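PDB 2DWC: 433aa long hypothetical phosphoribosylglycinamide formyl transferase from Pyrococcus horikoshii, which is probably a PurT-like member of the ATP-grasp family and holds adenosine-5'-diphosphate in a pocket of its ATP-grasp domain. Local coordinates for residues A35-R40 / E313-L318; D49-A54 / V383-G388; P55-Q58 / R62-V65; S245-E250 / L304-P309; S356-G361 / S418-Q423. All coordinates share one frame; numbering follows the deposited sequence.

Contact 1: residues A35-R40 / E313-L318; sequences AIEAQR and EFALHL
E37 and A38 of helix 29-40 meet A315 and L318 of helix 313-322 in a buried helix-helix contact, where the short axes pass 8.9 Å apart and cross at -61°. E37 CB faces the other helix and already has the methyl L318 CD2 at 3.9 Å. Chi1 of -178° sets CG anti to the backbone N, pointing the chain between the two partners, with E37 CG 3.5 Å from A315 CB and 3.7 Å from L318 CD2. The chain then bends at chi2 (63°), and the carboxylate swings past the alanine methyl; E37 CD is 3.7 Å from A315 CB, and OE1 follows at a similar range. At the tip, OE2 forms a salt bridge with R374 of the second subunit. L318 crosses E37 at a slant, its CD2 against the backbone at A38: 3.3 Å to A38 N and a tight 3.4 Å to A38 CA. I22 of strand 21-25 touches both A38 and L318, which places the pair against the Rossmann-type sheet. No hydrogen bond or salt bridge joins the two segments. The helices therefore meet through methyls, methylenes and a piece of backbone at A38; the small alanines probably help them to come this close, while the buried charge of E37 is probably balanced across the dimer interface by R374.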
# COMPACT_ATOMS: atom_id res chain seq x y z
N ALA B 35 -7.84 2.11 -5.47
CA ALA B 35 -7.62 3.54 -5.30
C ALA B 35 -6.25 3.83 -4.71
O ALA B 35 -5.61 4.83 -5.07
CB ALA B 35 -8.75 4.14 -4.39
N ILE B 36 -5.83 3.00 -3.77
CA ILE B 36 -4.51 3.21 -3.15
C ILE B 36 -3.39 3.02 -4.19
O ILE B 36 -2.45 3.81 -4.23
CB ILE B 36 -4.35 2.23 -1.93
CG1 ILE B 36 -5.13 2.78 -0.76
CG2 ILE B 36 -2.87 2.16 -1.49
CD1 ILE B 36 -5.25 1.81 0.40
N GLU B 37 -3.47 2.00 -5.04
CA GLU B 37 -2.39 1.92 -6.06
C GLU B 37 -2.46 3.08 -7.04
O GLU B 37 -1.42 3.64 -7.47
CB GLU B 37 -2.51 0.62 -6.83
CG GLU B 37 -1.37 0.47 -7.87
CD GLU B 37 0.05 0.41 -7.25
OE1 GLU B 37 0.22 0.04 -6.03
OE2 GLU B 37 0.99 0.70 -8.00
N ALA B 38 -3.68 3.49 -7.37
CA ALA B 38 -3.81 4.66 -8.29
C ALA B 38 -3.15 5.88 -7.65
O ALA B 38 -2.38 6.60 -8.28
CB ALA B 38 -5.29 4.93 -8.57
N GLN B 39 -3.46 6.14 -6.38
CA GLN B 39 -2.81 7.28 -5.69
C GLN B 39 -1.31 7.12 -5.70
O GLN B 39 -0.58 8.10 -5.83
CB GLN B 39 -3.26 7.40 -4.24
CG GLN B 39 -4.73 7.86 -4.17
CD GLN B 39 -4.88 9.38 -4.18
OE1 GLN B 39 -3.99 10.11 -4.59
NE2 GLN B 39 -6.02 9.85 -3.70
N ARG B 40 -0.83 5.91 -5.51
CA ARG B 40 0.60 5.67 -5.54
C ARG B 40 1.28 5.92 -6.89
O ARG B 40 2.50 6.09 -6.93
CB ARG B 40 0.89 4.26 -5.04
CG ARG B 40 0.91 4.18 -3.52
CD ARG B 40 1.03 2.74 -3.08
NE ARG B 40 1.42 2.66 -1.64
CZ ARG B 40 1.44 1.52 -0.97
NH1 ARG B 40 1.06 0.38 -1.57
NH2 ARG B 40 1.92 1.51 0.26
N GLU B 313 -3.52 -8.06 -6.69
CA GLU B 313 -4.49 -8.15 -7.78
C GLU B 313 -5.04 -6.76 -8.11
O GLU B 313 -5.48 -6.52 -9.23
CB GLU B 313 -5.68 -9.11 -7.44
CG GLU B 313 -6.43 -8.74 -6.15
CD GLU B 313 -7.81 -9.43 -6.06
OE1 GLU B 313 -8.42 -9.36 -4.96
OE2 GLU B 313 -8.27 -10.00 -7.08
N PHE B 314 -5.08 -5.86 -7.12
CA PHE B 314 -5.63 -4.51 -7.37
C PHE B 314 -4.74 -3.67 -8.25
O PHE B 314 -5.23 -2.95 -9.14
CB PHE B 314 -5.87 -3.85 -6.00
CG PHE B 314 -6.65 -4.74 -5.10
CD1 PHE B 314 -7.96 -5.06 -5.40
CD2 PHE B 314 -6.03 -5.34 -3.99
CE1 PHE B 314 -8.68 -5.98 -4.63
CE2 PHE B 314 -6.72 -6.25 -3.20
CZ PHE B 314 -8.06 -6.59 -3.52
N ALA B 315 -3.43 -3.76 -8.01
CA ALA B 315 -2.46 -3.04 -8.79
C ALA B 315 -2.34 -3.72 -10.18
O ALA B 315 -2.11 -3.02 -11.16
CB ALA B 315 -1.07 -3.05 -8.08
N LEU B 316 -2.51 -5.04 -10.23
CA LEU B 316 -2.43 -5.73 -11.54
C LEU B 316 -3.61 -5.26 -12.38
O LEU B 316 -3.47 -4.98 -13.56
CB LEU B 316 -2.52 -7.25 -11.38
CG LEU B 316 -1.23 -7.84 -10.80
CD1 LEU B 316 -1.45 -9.30 -10.42
CD2 LEU B 316 -0.08 -7.72 -11.84
N HIS B 317 -4.78 -5.18 -11.76
CA HIS B 317 -5.97 -4.72 -12.48
C HIS B 317 -5.77 -3.29 -12.96
O HIS B 317 -6.05 -2.97 -14.10
CB HIS B 317 -7.19 -4.75 -11.53
CG HIS B 317 -8.52 -4.61 -12.20
ND1 HIS B 317 -8.91 -5.41 -13.26
CD2 HIS B 317 -9.57 -3.81 -11.92
CE1 HIS B 317 -10.16 -5.12 -13.58
NE2 HIS B 317 -10.59 -4.15 -12.79
N LEU B 318 -5.34 -2.41 -12.05
CA LEU B 318 -5.17 -1.01 -12.42
C LEU B 318 -4.18 -0.84 -13.58
O LEU B 318 -4.41 -0.10 -14.54
CB LEU B 318 -4.68 -0.20 -11.20
CG LEU B 318 -4.42 1.28 -11.52
CD1 LEU B 318 -5.74 1.97 -11.85
CD2 LEU B 318 -3.75 1.94 -10.31

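Contact 2: residues D49-A54 / V383-G388; sequences DRYANA and VGRRLG. With SO4 (sulfate ion), chain F.
In the Rossmann-type preATP-grasp domain, the loop that follows strand 44-49 sends Y51 across to R385, which lies just before strand 386-393 in the PurT C-terminal region. The two side chains approach from opposite directions. Y51 OH stops 3.4 Å from R385 NH2, but the angle is too poor for a hydrogen bond; the same NH2 sits 3.5 Å from Y51 CZ. Ring and guanidinium planes are 49° apart, so this is no flat stack.

What R385 really grips is a sulfate ion, probably from the crystallisation liquor, lying at the edge of its guanidinium. R385 NE donates to sulfate O4 at 2.9 Å, and R385 NH2 donates to sulfate O3 at 2.9 Å, both nearly straight, a two-pronged hold. The arginine runs out with CG anti to the backbone N (chi1 -167°) and turns at chi3, which brings NE and NH2 to the anion together. R385 NH1 is bonded to E380 O, fixing the head's rotation, while K378 NZ and Y382 OH also bind the sulfate. With a lysine and an arginine gathered on it, the spot probably favours an anion, and the tyrosine merely adjoins the guanidinium.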
# COMPACT_ATOMS: atom_id res chain seq x y z
N ASP B 49 -20.62 5.11 -5.08
CA ASP B 49 -21.32 4.03 -4.42
C ASP B 49 -22.68 4.54 -3.93
O ASP B 49 -23.02 5.70 -4.17
CB ASP B 49 -20.51 3.40 -3.26
CG ASP B 49 -20.81 1.91 -3.09
OD1 ASP B 49 -22.01 1.50 -3.11
OD2 ASP B 49 -19.85 1.13 -2.86
N ARG B 50 -23.45 3.67 -3.29
CA ARG B 50 -24.79 4.06 -2.84
C ARG B 50 -24.83 4.70 -1.48
O ARG B 50 -25.91 5.14 -1.02
CB ARG B 50 -25.75 2.83 -2.85
CG ARG B 50 -25.29 1.76 -1.92
CD ARG B 50 -26.12 0.47 -2.09
NE ARG B 50 -27.55 0.71 -1.91
CZ ARG B 50 -28.11 1.04 -0.75
NH1 ARG B 50 -27.38 1.19 0.35
NH2 ARG B 50 -29.43 1.17 -0.68
N TYR B 51 -23.67 4.77 -0.81
CA TYR B 51 -23.63 5.41 0.51
C TYR B 51 -22.38 6.24 0.58
O TYR B 51 -21.47 6.02 -0.21
CB TYR B 51 -23.67 4.37 1.63
CG TYR B 51 -22.47 3.46 1.73
CD1 TYR B 51 -21.49 3.66 2.71
CD2 TYR B 51 -22.34 2.36 0.85
CE1 TYR B 51 -20.40 2.79 2.83
CE2 TYR B 51 -21.24 1.48 0.97
CZ TYR B 51 -20.29 1.71 1.96
OH TYR B 51 -19.22 0.85 2.07
N ALA B 52 -22.35 7.20 1.50
CA ALA B 52 -21.19 8.09 1.59
C ALA B 52 -20.08 7.52 2.47
O ALA B 52 -20.33 6.65 3.31
CB ALA B 52 -21.64 9.52 2.16
N ASN B 53 -18.87 8.03 2.25
CA ASN B 53 -17.69 7.61 3.02
C ASN B 53 -17.43 6.11 2.94
O ASN B 53 -16.92 5.50 3.86
CB ASN B 53 -17.81 8.09 4.48
CG ASN B 53 -17.67 9.61 4.59
OD1 ASN B 53 -16.89 10.22 3.84
ND2 ASN B 53 -18.38 10.22 5.54
N ALA B 54 -17.76 5.53 1.79
CA ALA B 54 -17.46 4.11 1.55
C ALA B 54 -15.92 4.03 1.56
O ALA B 54 -15.21 5.02 1.31
CB ALA B 54 -18.04 3.71 0.16
N VAL B 383 -25.10 -7.21 10.44
CA VAL B 383 -24.70 -8.59 10.74
C VAL B 383 -24.20 -9.28 9.48
O VAL B 383 -24.89 -9.31 8.46
CB VAL B 383 -25.86 -9.40 11.36
CG1 VAL B 383 -25.43 -10.88 11.53
CG2 VAL B 383 -26.21 -8.80 12.73
N GLY B 384 -22.98 -9.81 9.56
CA GLY B 384 -22.39 -10.46 8.42
C GLY B 384 -21.54 -9.53 7.55
O GLY B 384 -20.90 -9.99 6.62
N ARG B 385 -21.53 -8.23 7.83
CA ARG B 385 -20.72 -7.33 6.98
C ARG B 385 -19.22 -7.55 7.21
O ARG B 385 -18.79 -7.65 8.35
CB ARG B 385 -21.06 -5.86 7.26
CG ARG B 385 -20.50 -4.87 6.20
CD ARG B 385 -20.91 -3.40 6.45
NE ARG B 385 -21.04 -2.77 5.13
CZ ARG B 385 -21.46 -1.53 4.92
NH1 ARG B 385 -21.78 -0.75 5.95
NH2 ARG B 385 -21.57 -1.08 3.68
N ARG B 386 -18.43 -7.61 6.15
CA ARG B 386 -16.99 -7.78 6.32
C ARG B 386 -16.42 -6.40 6.63
O ARG B 386 -16.54 -5.48 5.80
CB ARG B 386 -16.36 -8.27 5.04
CG ARG B 386 -14.96 -8.77 5.24
CD ARG B 386 -14.45 -9.30 3.89
NE ARG B 386 -15.21 -10.49 3.49
CZ ARG B 386 -15.56 -10.77 2.23
NH1 ARG B 386 -15.23 -9.96 1.24
NH2 ARG B 386 -16.24 -11.88 1.97
N LEU B 387 -15.79 -6.26 7.79
CA LEU B 387 -15.22 -4.98 8.23
C LEU B 387 -13.71 -4.90 8.08
O LEU B 387 -13.12 -3.80 8.19
CB LEU B 387 -15.61 -4.71 9.69
CG LEU B 387 -17.12 -4.58 9.89
CD1 LEU B 387 -17.38 -4.10 11.35
CD2 LEU B 387 -17.70 -3.58 8.86
N GLY B 388 -13.06 -6.05 7.85
CA GLY B 388 -11.60 -6.00 7.69
C GLY B 388 -11.05 -7.38 7.41
O GLY B 388 -11.84 -8.31 7.19
S SO4 F . -20.96 -4.11 1.71
O1 SO4 F . -22.19 -4.77 2.26
O2 SO4 F . -20.49 -4.89 0.52
O3 SO4 F . -21.30 -2.70 1.31
O4 SO4 F . -19.91 -4.09 2.78

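Contact 3: residues P55-Q58 / R62-V65; sequences PAMQ and RSYV
M57 CE stands 3.5 Å from the peptide carbonyl O of Y64, where M57 lies against S63, Y64 and V65. The phenol ring of Y64 belongs to the other side of the strand, where F73 and V77 of helix 71-81 pack on it and E81 bonds to its hydroxyl.

M57 does the reaching. Its CG lies anti to the carbonyl carbon (chi1 -73°), and from there the thioether runs out fully extended along the strand. Near its root the packing is tight, with M57 CG 3.4 Å from S63 CB. The sulfur comes next, M57 SD at 3.8 Å from S63 CB. At the tip, M57 CE meets V65 CG2 at 4.0 Å, the two side chains crossing at about a right angle. No hydrogen bond spans the segments; the contact is largely apolar, with the Y64 carbonyl and the S63 hydroxyl beside the thioether.

Helix 55-59 and strand 62-65 are the last two elements of a beta-alpha-beta unit that starts with strand 44-49. M57 also rests on A47 and D49 of that first strand, so it spans two neighbouring parallel strands, of which 62-65 is the outermost of the Rossmann-type sheet in this chain.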
# COMPACT_ATOMS: atom_id res chain seq x y z
N PRO B 55 -15.37 2.84 1.81
CA PRO B 55 -13.91 2.68 1.88
C PRO B 55 -13.10 3.37 0.79
O PRO B 55 -12.17 4.13 1.10
CB PRO B 55 -13.73 1.15 1.91
CG PRO B 55 -14.96 0.69 2.69
CD PRO B 55 -16.09 1.58 2.07
N ALA B 56 -13.44 3.13 -0.48
CA ALA B 56 -12.66 3.75 -1.56
C ALA B 56 -12.85 5.26 -1.65
O ALA B 56 -11.95 5.99 -2.11
CB ALA B 56 -13.00 3.09 -2.90
N MET B 57 -14.01 5.75 -1.23
CA MET B 57 -14.27 7.19 -1.26
C MET B 57 -13.32 7.92 -0.30
O MET B 57 -12.92 9.05 -0.56
CB MET B 57 -15.72 7.48 -0.83
CG MET B 57 -16.73 7.09 -1.90
SD MET B 57 -18.38 7.38 -1.23
CE MET B 57 -19.36 6.60 -2.59
N GLN B 58 -12.93 7.26 0.80
CA GLN B 58 -12.07 7.92 1.79
C GLN B 58 -10.66 8.19 1.24
O GLN B 58 -10.03 9.19 1.57
CB GLN B 58 -11.99 7.06 3.08
CG GLN B 58 -13.37 7.08 3.82
CD GLN B 58 -13.34 6.23 5.06
OE1 GLN B 58 -12.35 6.24 5.79
NE2 GLN B 58 -14.41 5.49 5.31
N ARG B 62 -12.24 12.34 -5.18
CA ARG B 62 -13.62 12.87 -5.13
C ARG B 62 -14.59 11.69 -5.13
O ARG B 62 -14.22 10.59 -5.58
CB ARG B 62 -13.96 13.66 -6.42
CG ARG B 62 -13.71 15.14 -6.53
CD ARG B 62 -14.39 15.67 -7.87
NE ARG B 62 -13.92 15.07 -9.14
CZ ARG B 62 -12.64 15.01 -9.48
NH1 ARG B 62 -11.71 15.49 -8.66
NH2 ARG B 62 -12.26 14.46 -10.63
N SER B 63 -15.84 11.92 -4.73
CA SER B 63 -16.80 10.80 -4.74
C SER B 63 -18.18 11.28 -5.19
O SER B 63 -18.45 12.49 -5.16
CB SER B 63 -16.84 10.18 -3.34
OG SER B 63 -17.40 11.10 -2.41
N TYR B 64 -19.02 10.34 -5.62
CA TYR B 64 -20.41 10.61 -5.98
C TYR B 64 -21.21 9.51 -5.29
O TYR B 64 -20.76 8.39 -5.22
CB TYR B 64 -20.67 10.50 -7.48
CG TYR B 64 -20.06 11.62 -8.29
CD1 TYR B 64 -18.73 11.58 -8.69
CD2 TYR B 64 -20.86 12.71 -8.72
CE1 TYR B 64 -18.18 12.60 -9.50
CE2 TYR B 64 -20.33 13.72 -9.52
CZ TYR B 64 -18.99 13.66 -9.92
OH TYR B 64 -18.55 14.63 -10.76
N VAL B 65 -22.39 9.86 -4.76
CA VAL B 65 -23.23 8.89 -4.05
C VAL B 65 -24.57 8.83 -4.74
O VAL B 65 -25.22 9.86 -4.97
CB VAL B 65 -23.45 9.34 -2.55
CG1 VAL B 65 -24.41 8.36 -1.82
CG2 VAL B 65 -22.12 9.42 -1.81

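Contact 4: residues S245-E250 / L304-P309; sequences SWQPAE and LASHPP
Q247 runs out straight toward S306 and H307: chi1 of -166° sets its CG anti to the backbone N, the chain stays extended beyond, and the amide is delivered to the end of helix 303-306. S306 answers with chi1 of 58°, which tucks OG between its own backbone N and carbonyl carbon and turns it to the amide. S306 OG donates to Q247 OE1 over a short 2.6 Å, arriving from above the carbonyl plane and not on a lone pair. The hydroxyl also bonds with V302 O, just ahead of the helix, and is probably shared between two carbonyl oxygens. Strand 241-247 belongs to a large mixed sheet that runs from the ATP-grasp domain into the PurT C-terminal region, and Q247 is its last residue, followed by a cis peptide bond to P248; the contact thus ties this strand end to the place where H307 breaks off the helix. The other half of the amide is gripped less firmly across the contact. Q247 NE2 makes a weak 3.4 Å bond to H307 NE2, while its stronger partner is K231 O. Q247 OE1 also lies 3.4 Å from H307 CD2. H307 ND1 bonds to F311 O, which is consistent with NE2 acting as acceptor, and the imidazole meets the ring of F337 with planes at about 45°.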
# COMPACT_ATOMS: atom_id res chain seq x y z
N SER B 245 -8.55 -17.26 2.56
CA SER B 245 -7.96 -17.59 1.27
C SER B 245 -6.46 -17.65 1.45
O SER B 245 -5.92 -17.16 2.46
CB SER B 245 -8.31 -16.56 0.18
OG SER B 245 -7.77 -15.28 0.56
N TRP B 246 -5.76 -18.26 0.50
CA TRP B 246 -4.33 -18.37 0.69
C TRP B 246 -3.68 -18.60 -0.64
O TRP B 246 -4.35 -19.03 -1.59
CB TRP B 246 -3.98 -19.55 1.66
CG TRP B 246 -4.60 -20.90 1.23
CD1 TRP B 246 -4.06 -21.86 0.39
CD2 TRP B 246 -5.90 -21.36 1.59
NE1 TRP B 246 -4.99 -22.89 0.21
CE2 TRP B 246 -6.11 -22.60 0.93
CE3 TRP B 246 -6.92 -20.84 2.41
CZ2 TRP B 246 -7.31 -23.32 1.07
CZ3 TRP B 246 -8.11 -21.57 2.55
CH2 TRP B 246 -8.29 -22.80 1.88
N GLN B 247 -2.38 -18.33 -0.71
CA GLN B 247 -1.65 -18.55 -1.97
C GLN B 247 -0.29 -19.10 -1.58
O GLN B 247 0.33 -18.59 -0.67
CB GLN B 247 -1.46 -17.23 -2.73
CG GLN B 247 -1.00 -17.41 -4.20
CD GLN B 247 -0.73 -16.08 -4.89
OE1 GLN B 247 -0.07 -15.20 -4.32
NE2 GLN B 247 -1.20 -15.93 -6.14
N PRO B 248 0.20 -20.14 -2.27
CA PRO B 248 -0.43 -20.85 -3.38
C PRO B 248 -1.32 -21.99 -2.89
O PRO B 248 -1.14 -22.51 -1.78
CB PRO B 248 0.76 -21.36 -4.19
CG PRO B 248 1.76 -21.81 -3.06
CD PRO B 248 1.54 -20.70 -1.95
N ALA B 249 -2.29 -22.35 -3.70
CA ALA B 249 -3.17 -23.48 -3.36
C ALA B 249 -2.28 -24.75 -3.38
O ALA B 249 -1.40 -24.88 -4.22
CB ALA B 249 -4.27 -23.60 -4.39
N GLU B 250 -2.52 -25.67 -2.46
CA GLU B 250 -1.71 -26.88 -2.40
C GLU B 250 -2.31 -27.95 -3.30
O GLU B 250 -3.01 -28.85 -2.83
CB GLU B 250 -1.61 -27.35 -0.96
CG GLU B 250 -0.81 -26.35 -0.09
CD GLU B 250 -0.59 -26.85 1.35
OE1 GLU B 250 -1.57 -26.88 2.14
OE2 GLU B 250 0.56 -27.22 1.68
N LEU B 304 -2.27 -9.02 -1.38
CA LEU B 304 -1.78 -7.82 -0.70
C LEU B 304 -0.51 -8.24 0.06
O LEU B 304 0.35 -7.42 0.37
CB LEU B 304 -2.82 -7.36 0.32
CG LEU B 304 -4.06 -6.78 -0.37
CD1 LEU B 304 -5.12 -6.44 0.71
CD2 LEU B 304 -3.67 -5.49 -1.14
N ALA B 305 -0.39 -9.53 0.37
CA ALA B 305 0.83 -9.95 1.08
C ALA B 305 1.69 -10.95 0.29
O ALA B 305 2.92 -10.96 0.43
CB ALA B 305 0.48 -10.54 2.46
N SER B 306 1.05 -11.80 -0.51
CA SER B 306 1.81 -12.83 -1.25
C SER B 306 2.44 -12.33 -2.53
O SER B 306 3.34 -12.95 -3.05
CB SER B 306 0.91 -14.03 -1.54
OG SER B 306 -0.21 -13.59 -2.27
N HIS B 307 1.93 -11.22 -3.09
CA HIS B 307 2.59 -10.64 -4.25
C HIS B 307 3.48 -9.50 -3.79
O HIS B 307 3.26 -8.93 -2.71
CB HIS B 307 1.57 -10.09 -5.26
CG HIS B 307 0.95 -11.15 -6.12
ND1 HIS B 307 0.14 -10.85 -7.18
CD2 HIS B 307 0.97 -12.51 -6.03
CE1 HIS B 307 -0.32 -11.98 -7.72
NE2 HIS B 307 0.17 -13.00 -7.03
N PRO B 308 4.47 -9.11 -4.62
CA PRO B 308 5.38 -8.01 -4.26
C PRO B 308 4.67 -6.64 -4.29
O PRO B 308 3.57 -6.52 -4.81
CB PRO B 308 6.53 -8.15 -5.26
CG PRO B 308 5.95 -8.87 -6.43
CD PRO B 308 4.86 -9.77 -5.89
N PRO B 309 5.28 -5.60 -3.70
CA PRO B 309 4.66 -4.28 -3.69
C PRO B 309 4.33 -3.76 -5.09
O PRO B 309 5.10 -3.95 -6.05
CB PRO B 309 5.68 -3.41 -2.95
CG PRO B 309 6.96 -4.11 -3.14
CD PRO B 309 6.63 -5.56 -3.08

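Contact 5: residues S356-G361 / S418-Q423; sequences SPRFRG and SDWHDQ. With SO4 (sulfate ion), chain G.
W420 lays its indole against R360, and the aliphatic part of R358 comes up to the far end of the ring. The tryptophan holds its CG anti to the carbonyl carbon, beside the backbone N. R360 starts with chi1 at 70°, then runs extended from CG to NE, so that the whole side chain travels over one face of the indole. R360 CD sits 3.6 Å above the centroid of the W420 six-membered ring, a CH-pi contact. Further out, R360 CZ lies 3.6 Å from the centroid of the W420 five-membered ring, with the two planes only 5° apart: a stacked cation-pi pair. The nearest nitrogens, R360 NH1 and W420 NE1, are 3.4 Å apart but both are donors and do not bond.

R358 takes a different course. Chi1 of 44° places CG between backbone N and carbonyl carbon, 3.7 Å from W420 CH2, and a later bend at chi3 turns its guanidinium steeply to the ring; R358 O is 3.6 Å from W420 CZ3. The indole N-H is spent on a sulfate ion, probably from the crystallisation liquor: W420 NE1 donates to sulfate O2 at 2.8 Å, the anion lying at the ring edge. R414 NH2 also bonds to it.

Strands 358-360 and 421-422 flank strand 412-414 in a small antiparallel sheet, and W420 bridges over that middle strand, touching E412 and R414. F359 and R360 also pair with a strand of the second subunit. E412 forms a salt bridge with R360 NH2, so carboxylate and indole probably share in stabilising this guanidinium, with the stack holding it flat.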
# COMPACT_ATOMS: atom_id res chain seq x y z
N SER B 356 -20.46 3.56 13.61
CA SER B 356 -19.16 3.80 14.29
C SER B 356 -18.52 2.54 14.87
O SER B 356 -18.28 2.46 16.08
CB SER B 356 -19.35 4.84 15.43
OG SER B 356 -20.08 5.99 14.94
N PRO B 357 -18.20 1.57 14.01
CA PRO B 357 -17.59 0.33 14.55
C PRO B 357 -16.27 0.57 15.26
O PRO B 357 -15.54 1.57 14.97
CB PRO B 357 -17.39 -0.54 13.29
CG PRO B 357 -18.47 0.00 12.30
CD PRO B 357 -18.38 1.51 12.54
N ARG B 358 -15.94 -0.30 16.23
CA ARG B 358 -14.66 -0.16 16.90
C ARG B 358 -14.16 -1.61 17.10
O ARG B 358 -14.97 -2.57 17.17
CB ARG B 358 -14.74 0.63 18.23
CG ARG B 358 -15.82 0.37 19.15
CD ARG B 358 -15.59 1.32 20.35
NE ARG B 358 -16.10 2.67 20.13
CZ ARG B 358 -15.73 3.76 20.81
NH1 ARG B 358 -14.80 3.67 21.77
NH2 ARG B 358 -16.28 4.94 20.56
N PHE B 359 -12.85 -1.75 17.12
CA PHE B 359 -12.23 -3.06 17.16
C PHE B 359 -11.30 -3.14 18.33
O PHE B 359 -10.49 -2.24 18.53
CB PHE B 359 -11.40 -3.24 15.88
CG PHE B 359 -12.15 -2.99 14.62
CD1 PHE B 359 -12.26 -1.70 14.09
CD2 PHE B 359 -12.82 -4.04 14.00
CE1 PHE B 359 -13.02 -1.47 12.95
CE2 PHE B 359 -13.59 -3.81 12.85
CZ PHE B 359 -13.68 -2.49 12.34
N ARG B 360 -11.38 -4.21 19.12
CA ARG B 360 -10.41 -4.30 20.21
C ARG B 360 -9.70 -5.64 20.17
O ARG B 360 -10.02 -6.49 19.37
CB ARG B 360 -11.04 -4.06 21.59
CG ARG B 360 -11.95 -5.18 22.05
CD ARG B 360 -12.44 -4.87 23.48
NE ARG B 360 -13.27 -5.97 23.96
CZ ARG B 360 -13.98 -5.96 25.09
NH1 ARG B 360 -13.98 -4.89 25.90
NH2 ARG B 360 -14.71 -7.03 25.40
N GLY B 361 -8.74 -5.81 21.06
CA GLY B 361 -7.93 -7.03 21.03
C GLY B 361 -6.65 -6.79 20.27
O GLY B 361 -5.87 -7.74 20.04
N SER B 418 -24.04 -1.26 20.54
CA SER B 418 -24.00 -2.71 20.71
C SER B 418 -22.95 -3.03 21.74
O SER B 418 -22.20 -2.14 22.17
CB SER B 418 -23.64 -3.43 19.41
OG SER B 418 -22.22 -3.60 19.32
N ASP B 419 -22.89 -4.29 22.17
CA ASP B 419 -21.87 -4.68 23.12
C ASP B 419 -20.79 -5.34 22.28
O ASP B 419 -20.97 -5.53 21.08
CB ASP B 419 -22.40 -5.69 24.14
CG ASP B 419 -23.45 -5.10 25.08
OD1 ASP B 419 -23.26 -3.94 25.53
OD2 ASP B 419 -24.44 -5.80 25.36
N TRP B 420 -19.69 -5.69 22.93
CA TRP B 420 -18.58 -6.35 22.25
C TRP B 420 -18.89 -7.81 21.89
O TRP B 420 -19.51 -8.53 22.67
CB TRP B 420 -17.35 -6.27 23.16
CG TRP B 420 -16.85 -4.87 23.37
CD1 TRP B 420 -17.02 -4.07 24.47
CD2 TRP B 420 -16.00 -4.14 22.48
NE1 TRP B 420 -16.31 -2.89 24.33
CE2 TRP B 420 -15.68 -2.91 23.11
CE3 TRP B 420 -15.48 -4.41 21.20
CZ2 TRP B 420 -14.84 -1.95 22.49
CZ3 TRP B 420 -14.65 -3.46 20.60
CH2 TRP B 420 -14.34 -2.25 21.24
N HIS B 421 -18.45 -8.24 20.71
CA HIS B 421 -18.69 -9.61 20.23
C HIS B 421 -17.43 -10.15 19.56
O HIS B 421 -16.75 -9.43 18.82
CB HIS B 421 -19.84 -9.64 19.20
CG HIS B 421 -21.21 -9.55 19.82
ND1 HIS B 421 -21.73 -8.37 20.31
CD2 HIS B 421 -22.16 -10.49 20.01
CE1 HIS B 421 -22.95 -8.60 20.78
NE2 HIS B 421 -23.23 -9.87 20.61
N ASP B 422 -17.13 -11.43 19.80
CA ASP B 422 -15.95 -12.08 19.24
C ASP B 422 -16.07 -12.36 17.74
O ASP B 422 -17.18 -12.38 17.19
CB ASP B 422 -15.68 -13.39 19.98
CG ASP B 422 -16.91 -14.27 20.06
OD1 ASP B 422 -17.57 -14.47 19.01
OD2 ASP B 422 -17.22 -14.77 21.17
N GLN B 423 -14.92 -12.57 17.11
CA GLN B 423 -14.80 -12.84 15.66
C GLN B 423 -14.88 -11.55 14.80
O GLN B 423 -14.99 -10.46 15.40
CB GLN B 423 -15.87 -13.84 15.22
CG GLN B 423 -15.68 -15.25 15.75
CD GLN B 423 -16.82 -16.17 15.35
OE1 GLN B 423 -17.92 -16.08 15.89
NE2 GLN B 423 -16.55 -17.07 14.40
S SO4 G . -15.77 0.31 26.02
O1 SO4 G . -17.12 0.76 26.51
O2 SO4 G . -15.56 -1.13 26.36
O3 SO4 G . -15.70 0.49 24.53
O4 SO4 G . -14.70 1.15 26.65

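Contacts 1 and 4 are buried, whereas contact 2 lies at the surface and contacts 3 and 5 are partly covered. Contacts 1 and 4 touch each other, F314 packing on L304, and two of their helices, 303-306 and 313-322, are consecutive. The 49-54 side of contact 2 adjoins contact 3 in the Rossmann-type domain, with N53 O bonded to Q58 NE2, and L387 of contact 2 packs on F359 and P357 of contact 5. The chemistry varies with place: contacts 1 and 3 join their segments by apolar packing, contact 4 by buried polar bonds, and the two sulfate-bearing contacts set arginines beside aromatic residues. Of these, contact 5 stacks its groups flat, while contact 2 does not.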